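Local coordinates for protein endosialidase (Enterobacteria phage phi92, PDB 4HIZ) that probably hydrolyses internal alpha2,8 and alpha2,9 linkages of sialic acid polymers as a bacteriophage endosialidase, at residues T304-Y309 against L319-F324; T335-S340 against L381-N386. All coordinates share one frame; numbering follows the deposited sequence. Where two conformers were deposited one is given.

Contact 1 (T304-Y309 against L319-F324); sequences TFAVGY and LGILYF
Phe305 pairs with Phe324 at one end of an antiparallel beta hairpin, and Tyr309 with Gly320 at the other. The backbone forms three hydrogen-bonded pairs, Phe305 with Phe324, Val307 with Leu322 and Tyr309 with Gly320, each giving two N-H to O bonds. The shortest runs from Leu322 N to Val307 O at 2.7 Å. The longest joins Phe305 N to Phe324 O at 3.1 Å. Between them, CA-H to O contacts fill in, such as Ala306 CA to Leu322 O at 3.2 Å. Aromatic and apolar contacts gather on the face carrying Phe305, Val307, Leu322 and Phe324. CE1 of Phe305 lies over one face of the Phe324 ring, toward its rim and 3.5 Å from CD1 of Phe324; the ring planes are inclined at 42°. Val307 CG2 adds to this group, 4.0 Å from Phe324 CE1. On Tyr309, chi1 of 83° puts CG between the backbone N and the carbonyl carbon and turns the ring over Gly320, whose N sits over one ring face. Leu322 CD2 reaches Tyr309 CD1 at 3.5 Å, the two side chains crossing at about a right angle. On the other face, Ala306 CB meets Ile321 CD1, and Thr304 CG2 touches Tyr323 OH, a hydroxyl bonded to Asn325. Phe295 and Tyr159 extend the aromatic group around Phe305. These are two adjoining strands of a four-stranded propeller blade. Their paired backbone groups are satisfied within the buried sheet, and largely apolar side chains join the blade to its neighbours on both faces.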
ATOM      1  N   THR A 304       6.445 -41.679   0.200  1.00 14.64           N
ATOM      2  CA  THR A 304       7.894 -41.884   0.057  1.00 15.35           C
ATOM      3  C   THR A 304       8.501 -40.617  -0.532  1.00 14.87           C
ATOM      4  O   THR A 304       8.105 -40.173  -1.604  1.00 15.57           O
ATOM      5  CB  THR A 304       8.184 -43.090  -0.895  1.00 17.02           C
ATOM      6  OG1 THR A 304       7.489 -44.274  -0.431  1.00 19.11           O
ATOM      7  CG2 THR A 304       9.666 -43.388  -0.920  1.00 18.29           C
ATOM      8  N   PHE A 305       9.447 -40.016   0.176  1.00 13.93           N
ATOM      9  CA  PHE A 305      10.081 -38.794  -0.325  1.00 13.51           C
ATOM     10  C   PHE A 305      11.519 -38.684   0.158  1.00 13.46           C
ATOM     11  O   PHE A 305      11.971 -39.457   1.005  1.00 14.52           O
ATOM     12  CB  PHE A 305       9.240 -37.537  -0.015  1.00 14.59           C
ATOM     13  CG  PHE A 305       9.022 -37.221   1.467  1.00 13.87           C
ATOM     14  CD1 PHE A 305      10.083 -36.873   2.319  1.00 14.40           C
ATOM     15  CD2 PHE A 305       7.722 -37.120   1.962  1.00 12.99           C
ATOM     16  CE1 PHE A 305       9.842 -36.516   3.665  1.00 14.57           C
ATOM     17  CE2 PHE A 305       7.468 -36.732   3.301  1.00 13.45           C
ATOM     18  CZ  PHE A 305       8.509 -36.449   4.162  1.00 14.04           C
ATOM     19  N   ALA A 306      12.250 -37.737  -0.413  1.00 11.96           N
ATOM     20  CA  ALA A 306      13.639 -37.561  -0.046  1.00 12.40           C
ATOM     21  C   ALA A 306      13.877 -36.074   0.269  1.00 11.94           C
ATOM     22  O   ALA A 306      13.257 -35.192  -0.340  1.00 12.75           O
ATOM     23  CB  ALA A 306      14.563 -38.008  -1.169  1.00 12.58           C
ATOM     24  N   VAL A 307      14.787 -35.818   1.207  1.00 12.53           N
ATOM     25  CA  VAL A 307      15.185 -34.447   1.575  1.00 13.23           C
ATOM     26  C   VAL A 307      16.694 -34.373   1.357  1.00 14.00           C
ATOM     27  O   VAL A 307      17.404 -35.311   1.708  1.00 14.40           O
ATOM     28  CB  VAL A 307      14.876 -34.227   3.066  1.00 14.35           C
ATOM     29  CG1 VAL A 307      15.635 -33.029   3.660  1.00 14.93           C
ATOM     30  CG2 VAL A 307      13.349 -34.147   3.300  1.00 14.50           C
ATOM     31  N   GLY A 308      17.196 -33.298   0.743  1.00 12.35           N
ATOM     32  CA  GLY A 308      18.639 -33.216   0.554  1.00 12.13           C
ATOM     33  C   GLY A 308      19.335 -32.808   1.846  1.00 12.36           C
ATOM     34  O   GLY A 308      18.743 -32.168   2.732  1.00 11.85           O
ATOM     35  N   TYR A 309      20.609 -33.159   1.967  1.00 13.05           N
ATOM     36  CA  TYR A 309      21.371 -32.650   3.123  1.00 13.64           C
ATOM     37  C   TYR A 309      22.862 -32.686   2.838  1.00 12.77           C
ATOM     38  O   TYR A 309      23.328 -33.368   1.897  1.00 12.62           O
ATOM     39  CB  TYR A 309      21.102 -33.499   4.401  1.00 12.84           C
ATOM     40  CG  TYR A 309      21.961 -34.771   4.481  1.00 12.84           C
ATOM     41  CD1 TYR A 309      21.597 -35.920   3.767  1.00 13.66           C
ATOM     42  CD2 TYR A 309      23.116 -34.799   5.251  1.00 14.05           C
ATOM     43  CE1 TYR A 309      22.346 -37.089   3.838  1.00 14.92           C
ATOM     44  CE2 TYR A 309      23.896 -35.964   5.308  1.00 15.12           C
ATOM     45  CZ  TYR A 309      23.501 -37.090   4.597  1.00 15.41           C
ATOM     46  OH  TYR A 309      24.272 -38.251   4.642  1.00 16.50           O
ATOM     47  N   LEU A 319      27.391 -35.683   1.582  1.00 13.70           N
ATOM     48  CA  LEU A 319      26.289 -34.979   0.915  1.00 13.84           C
ATOM     49  C   LEU A 319      25.389 -36.056   0.347  1.00 14.62           C
ATOM     50  O   LEU A 319      25.873 -37.065  -0.202  1.00 14.51           O
ATOM     51  CB  LEU A 319      26.875 -34.131  -0.207  1.00 14.08           C
ATOM     52  CG  LEU A 319      25.841 -33.278  -0.964  1.00 14.20           C
ATOM     53  CD1 LEU A 319      26.458 -31.920  -1.422  1.00 14.19           C
ATOM     54  CD2 LEU A 319      25.232 -34.015  -2.164  1.00 14.75           C
ATOM     55  N   GLY A 320      24.078 -35.865   0.453  1.00 14.51           N
ATOM     56  CA  GLY A 320      23.206 -36.847  -0.173  1.00 14.15           C
ATOM     57  C   GLY A 320      21.771 -36.564   0.174  1.00 13.76           C
ATOM     58  O   GLY A 320      21.343 -35.391   0.198  1.00 13.32           O
ATOM     59  N   ILE A 321      21.024 -37.635   0.456  1.00 13.98           N
ATOM     60  CA  ILE A 321      19.604 -37.489   0.754  1.00 13.80           C
ATOM     61  C   ILE A 321      19.235 -38.183   2.053  1.00 14.26           C
ATOM     62  O   ILE A 321      19.887 -39.142   2.470  1.00 14.92           O
ATOM     63  CB  ILE A 321      18.733 -38.038  -0.393  1.00 13.37           C
ATOM     64  CG1 ILE A 321      18.837 -39.581  -0.511  1.00 14.35           C
ATOM     65  CG2 ILE A 321      19.113 -37.323  -1.733  1.00 14.83           C
ATOM     66  CD1 ILE A 321      17.920 -40.149  -1.600  1.00 15.02           C
ATOM     67  N   LEU A 322      18.186 -37.688   2.691  1.00 13.98           N
ATOM     68  CA  LEU A 322      17.494 -38.443   3.726  1.00 14.46           C
ATOM     69  C   LEU A 322      16.286 -39.052   3.036  1.00 14.33           C
ATOM     70  O   LEU A 322      15.393 -38.325   2.558  1.00 13.91           O
ATOM     71  CB  LEU A 322      17.048 -37.525   4.863  1.00 14.75           C
ATOM     72  CG  LEU A 322      18.177 -36.638   5.446  1.00 15.97           C
ATOM     73  CD1 LEU A 322      17.612 -35.803   6.581  1.00 17.68           C
ATOM     74  CD2 LEU A 322      19.385 -37.481   5.954  1.00 16.64           C
ATOM     75  N   TYR A 323      16.238 -40.383   2.997  1.00 14.87           N
ATOM     76  CA  TYR A 323      15.190 -41.085   2.282  1.00 15.82           C
ATOM     77  C   TYR A 323      14.139 -41.621   3.268  1.00 15.43           C
ATOM     78  O   TYR A 323      14.460 -42.399   4.162  1.00 15.40           O
ATOM     79  CB  TYR A 323      15.810 -42.224   1.442  1.00 17.50           C
ATOM     80  CG  TYR A 323      14.787 -43.160   0.853  1.00 21.50           C
ATOM     81  CD1 TYR A 323      14.166 -42.885  -0.345  1.00 24.72           C
ATOM     82  CD2 TYR A 323      14.441 -44.328   1.523  1.00 23.30           C
ATOM     83  CE1 TYR A 323      13.213 -43.759  -0.858  1.00 26.65           C
ATOM     84  CE2 TYR A 323      13.500 -45.184   1.028  1.00 25.83           C
ATOM     85  CZ  TYR A 323      12.890 -44.910  -0.155  1.00 27.62           C
ATOM     86  OH  TYR A 323      11.944 -45.829  -0.610  1.00 30.47           O
ATOM     87  N   PHE A 324      12.897 -41.166   3.120  1.00 14.68           N
ATOM     88  CA  PHE A 324      11.805 -41.520   4.027  1.00 14.78           C
ATOM     89  C   PHE A 324      10.911 -42.510   3.295  1.00 15.17           C
ATOM     90  O   PHE A 324      10.268 -42.178   2.300  1.00 15.23           O
ATOM     91  CB  PHE A 324      10.960 -40.281   4.347  1.00 15.43           C
ATOM     92  CG  PHE A 324      11.634 -39.284   5.227  1.00 15.21           C
ATOM     93  CD1 PHE A 324      12.622 -38.417   4.715  1.00 14.49           C
ATOM     94  CD2 PHE A 324      11.261 -39.182   6.563  1.00 15.71           C
ATOM     95  CE1 PHE A 324      13.223 -37.481   5.535  1.00 13.31           C
ATOM     96  CE2 PHE A 324      11.863 -38.231   7.402  1.00 15.21           C
ATOM     97  CZ  PHE A 324      12.837 -37.361   6.870  1.00 13.17           C
TER

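Contact 2 (T335-S340 against L381-N386); sequences TRRTIS and LGENWN. With CA (calcium ion), chain B.
Ile339 and Trp385 form the close-packed part of this contact: CG2 of Ile339 sits over one face of the indole, 3.8 Å from the centroid of the five-membered ring and 12° off its normal, a CH-pi contact. Beside it, CB of Arg337 rests 3.5 Å from Gly382 O, an oxygen that also takes a weak hydrogen bond from Trp385 NE1. Arg337 then runs extended from CG to NE alongside Leu381, and Arg337 NH1 gives a fairly straight hydrogen bond to Leu381 O (3.0 Å). The acceptor lies in the guanidinium plane, although the donor stands above the carbonyl plane. The guanidinium lies between the Tyr323 ring, a cation-pi contact on one face, and the Glu383 carboxylate on the other. The looser, watery side begins with Glu383. A bend at chi2 (-96°) brings its carboxylate back over the guanidinium, the planes 12° apart; Glu383 OE1 is 4.0 Å from Arg337 NE, a long salt bridge of charge alone. One water bridges the pair, donating to Glu383 OE1 and taking only a weak bond from Arg337 NE. Another water donates to both Thr338 O and Gly382 O and binds the calcium ion. The metal takes one protein atom, Glu383 O at 2.5 Å, and six waters. Ser378 to Trp385 forms an Asp-box of the sialidase propeller, with Ser378 OG bonded to Gly382 N and Asn384 O, and Asp380 to Asn384 ND2. The join thus rests on one CH-pi contact and one directed hydrogen bond, with hydrated calcium linking the outer backbone carbonyls; the metal would probably polarise the Glu383 carbonyl.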
ATOM      1  N   THR A 335      16.646 -42.981   5.980  1.00 16.95           N
ATOM      2  CA  THR A 335      18.032 -43.460   5.859  0.51 16.95           C
ATOM      3  C   THR A 335      18.838 -42.462   5.067  1.00 16.92           C
ATOM      4  O   THR A 335      18.333 -41.795   4.172  1.00 18.29           O
ATOM      5  CB  THR A 335      18.156 -44.812   5.134  0.51 17.34           C
ATOM      6  OG1 THR A 335      17.416 -44.750   3.908  0.51 17.75           O
ATOM      7  CG2 THR A 335      17.658 -45.957   6.012  0.51 17.41           C
ATOM      8  N   ARG A 336      20.118 -42.347   5.419  1.00 16.20           N
ATOM      9  CA  ARG A 336      21.026 -41.445   4.721  1.00 16.03           C
ATOM     10  C   ARG A 336      21.633 -42.187   3.540  1.00 16.11           C
ATOM     11  O   ARG A 336      22.194 -43.304   3.701  1.00 17.74           O
ATOM     12  CB  ARG A 336      22.141 -40.990   5.657  1.00 16.22           C
ATOM     13  CG  ARG A 336      21.658 -40.264   6.903  1.00 17.29           C
ATOM     14  CD  ARG A 336      22.854 -39.661   7.648  1.00 19.93           C
ATOM     15  NE  ARG A 336      22.431 -39.102   8.928  1.00 19.96           N
ATOM     16  CZ  ARG A 336      23.005 -38.062   9.507  1.00 18.68           C
ATOM     17  NH1 ARG A 336      24.043 -37.475   8.919  1.00 17.75           N
ATOM     18  NH2 ARG A 336      22.558 -37.633  10.685  1.00 18.29           N
ATOM     19  N   ARG A 337      21.526 -41.600   2.358  1.00 14.97           N
ATOM     20  CA  ARG A 337      22.126 -42.164   1.151  1.00 15.42           C
ATOM     21  C   ARG A 337      23.026 -41.123   0.522  1.00 15.99           C
ATOM     22  O   ARG A 337      22.538 -40.059   0.101  1.00 16.28           O
ATOM     23  CB  ARG A 337      21.026 -42.611   0.188  1.00 16.67           C
ATOM     24  CG  ARG A 337      20.190 -43.788   0.788  1.00 18.71           C
ATOM     25  CD  ARG A 337      18.985 -44.146  -0.030  1.00 20.57           C
ATOM     26  NE  ARG A 337      18.286 -45.267   0.621  1.00 22.93           N
ATOM     27  CZ  ARG A 337      17.284 -45.940   0.089  1.00 23.34           C
ATOM     28  NH1 ARG A 337      16.854 -45.637  -1.117  1.00 21.36           N
ATOM     29  NH2 ARG A 337      16.742 -46.950   0.765  1.00 25.96           N
ATOM     30  N   THR A 338      24.320 -41.393   0.472  1.00 15.83           N
ATOM     31  CA  THR A 338      25.277 -40.332   0.087  1.00 16.80           C
ATOM     32  C   THR A 338      25.855 -40.527  -1.307  1.00 16.98           C
ATOM     33  O   THR A 338      25.888 -41.655  -1.840  1.00 17.97           O
ATOM     34  CB  THR A 338      26.461 -40.243   1.084  1.00 19.91           C
ATOM     35  OG1 THR A 338      27.121 -41.509   1.164  1.00 21.75           O
ATOM     36  CG2 THR A 338      25.958 -39.852   2.479  1.00 22.33           C
ATOM     37  N   ILE A 339      26.309 -39.425  -1.897  1.00 16.01           N
ATOM     38  CA  ILE A 339      27.077 -39.503  -3.127  1.00 15.09           C
ATOM     39  C   ILE A 339      28.542 -39.761  -2.758  1.00 15.93           C
ATOM     40  O   ILE A 339      28.929 -39.679  -1.581  1.00 16.82           O
ATOM     41  CB  ILE A 339      26.930 -38.207  -3.970  1.00 15.34           C
ATOM     42  CG1 ILE A 339      27.599 -36.998  -3.280  1.00 15.80           C
ATOM     43  CG2 ILE A 339      25.454 -37.947  -4.253  1.00 15.58           C
ATOM     44  CD1 ILE A 339      27.653 -35.742  -4.211  1.00 17.33           C
ATOM     45  N   SER A 340      29.348 -40.110  -3.748  1.00 16.77           N
ATOM     46  CA  SER A 340      30.756 -40.459  -3.541  0.59 19.13           C
ATOM     47  C   SER A 340      31.561 -39.301  -2.964  1.00 17.60           C
ATOM     48  O   SER A 340      31.270 -38.132  -3.264  1.00 16.99           O
ATOM     49  CB  SER A 340      31.371 -40.871  -4.881  0.59 23.05           C
ATOM     50  OG  SER A 340      30.678 -41.977  -5.452  0.59 24.60           O
ATOM     51  N   LEU A 381      17.203 -44.922  -6.331  1.00 20.02           N
ATOM     52  CA  LEU A 381      16.774 -44.164  -5.171  1.00 21.01           C
ATOM     53  C   LEU A 381      17.959 -43.733  -4.318  1.00 19.83           C
ATOM     54  O   LEU A 381      17.849 -43.642  -3.096  1.00 20.77           O
ATOM     55  CB  LEU A 381      15.770 -44.975  -4.325  1.00 24.67           C
ATOM     56  CG  LEU A 381      14.579 -45.451  -5.149  1.00 31.30           C
ATOM     57  CD1 LEU A 381      13.680 -46.403  -4.375  1.00 35.85           C
ATOM     58  CD2 LEU A 381      13.823 -44.230  -5.640  1.00 31.96           C
ATOM     59  N   GLY A 382      19.090 -43.458  -4.959  1.00 18.00           N
ATOM     60  CA  GLY A 382      20.180 -42.824  -4.243  1.00 18.13           C
ATOM     61  C   GLY A 382      21.236 -43.789  -3.706  1.00 18.52           C
ATOM     62  O   GLY A 382      22.185 -43.355  -3.052  1.00 20.02           O
ATOM     63  N   GLU A 383      21.079 -45.090  -3.948  1.00 20.34           N
ATOM     64  CA  GLU A 383      22.113 -46.030  -3.524  1.00 21.49           C
ATOM     65  C   GLU A 383      23.351 -45.939  -4.403  1.00 20.93           C
ATOM     66  O   GLU A 383      24.459 -46.093  -3.919  1.00 22.31           O
ATOM     67  CB  GLU A 383      21.590 -47.468  -3.529  1.00 25.33           C
ATOM     68  CG  GLU A 383      20.337 -47.662  -2.715  1.00 35.78           C
ATOM     69  CD  GLU A 383      20.615 -48.154  -1.328  1.00 55.92           C
ATOM     70  OE1 GLU A 383      21.353 -47.471  -0.585  1.00 60.27           O
ATOM     71  OE2 GLU A 383      20.102 -49.241  -0.989  1.00 69.41           O
ATOM     72  N   ASN A 384      23.156 -45.703  -5.699  1.00 19.56           N
ATOM     73  CA  ASN A 384      24.271 -45.568  -6.643  1.00 19.57           C
ATOM     74  C   ASN A 384      23.997 -44.441  -7.613  1.00 17.65           C
ATOM     75  O   ASN A 384      22.856 -44.277  -8.044  1.00 17.39           O
ATOM     76  CB  ASN A 384      24.445 -46.863  -7.422  1.00 21.96           C
ATOM     77  CG  ASN A 384      24.927 -47.999  -6.529  1.00 24.61           C
ATOM     78  OD1 ASN A 384      26.100 -48.065  -6.190  1.00 26.46           O
ATOM     79  ND2 ASN A 384      24.013 -48.847  -6.105  1.00 25.02           N
ATOM     80  N   TRP A 385      25.038 -43.694  -7.983  1.00 16.69           N
ATOM     81  CA  TRP A 385      24.854 -42.532  -8.827  1.00 16.87           C
ATOM     82  C   TRP A 385      25.792 -42.576 -10.023  1.00 16.92           C
ATOM     83  O   TRP A 385      26.870 -43.197  -9.952  1.00 18.85           O
ATOM     84  CB  TRP A 385      25.183 -41.290  -8.015  1.00 17.15           C
ATOM     85  CG  TRP A 385      24.330 -41.070  -6.828  1.00 17.92           C
ATOM     86  CD1 TRP A 385      24.518 -41.588  -5.571  1.00 19.25           C
ATOM     87  CD2 TRP A 385      23.159 -40.229  -6.748  1.00 17.31           C
ATOM     88  NE1 TRP A 385      23.524 -41.140  -4.720  1.00 19.07           N
ATOM     89  CE2 TRP A 385      22.683 -40.305  -5.418  1.00 18.01           C
ATOM     90  CE3 TRP A 385      22.457 -39.439  -7.683  1.00 17.14           C
ATOM     91  CZ2 TRP A 385      21.549 -39.624  -4.986  1.00 18.79           C
ATOM     92  CZ3 TRP A 385      21.320 -38.759  -7.246  1.00 17.12           C
ATOM     93  CH2 TRP A 385      20.879 -38.855  -5.907  1.00 17.40           C
ATOM     94  N   ASN A 386      25.377 -41.915 -11.106  1.00 16.08           N
ATOM     95  CA  ASN A 386      26.227 -41.579 -12.247  1.00 16.13           C
ATOM     96  C   ASN A 386      26.457 -40.061 -12.200  1.00 15.48           C
ATOM     97  O   ASN A 386      25.495 -39.303 -12.006  1.00 16.34           O
ATOM     98  CB  ASN A 386      25.477 -41.922 -13.530  1.00 18.68           C
ATOM     99  CG  ASN A 386      25.252 -43.420 -13.659  1.00 24.14           C
ATOM    100  OD1 ASN A 386      24.117 -43.906 -13.698  1.00 30.01           O
ATOM    101  ND2 ASN A 386      26.342 -44.154 -13.693  1.00 23.73           N
TER
HETATM  102 CA    CA B 824      26.259 -45.887  -2.171  1.00 27.42          CA
HETATM  103  O   HOH W   1      20.144 -47.406   1.940  1.00 40.22           O
HETATM  104  O   HOH W   2      24.519 -44.042  -1.688  1.00 26.24           O
HETATM  105  O   HOH W   3      27.225 -43.709  -3.307  1.00 37.58           O
HETATM  106  O   HOH W   4      27.156 -44.374  -0.414  1.00 39.29           O
HETATM  107  O   HOH W   5      26.949 -47.842  -3.332  1.00 53.59           O
HETATM  108  O   HOH W   6      27.998 -47.115  -1.408  1.00 61.69           O
HETATM  109  O   HOH W   7      24.813 -47.789  -1.408  1.00 45.51           O

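Along the chain, contact 1 comes first and closes the short turn between strands 304-311 and 318-324, the middle strands of one propeller blade. The chain then returns as strand 335-338, the outermost strand of that blade, paired beside 318-324 through probable hydrogen bonds such as Tyr323 N to Thr335 O (2.8 Å). Contact 2 opens there and closes a longer excursion through strands 347-355, 358-365 and 374-378, ending in the turn before strand 386-389. The two contacts are therefore in series, neither nesting nor crossing. Contact 1 holds a blade together internally, whereas contact 2 ties its outer strand to the Asp-box turn of the next.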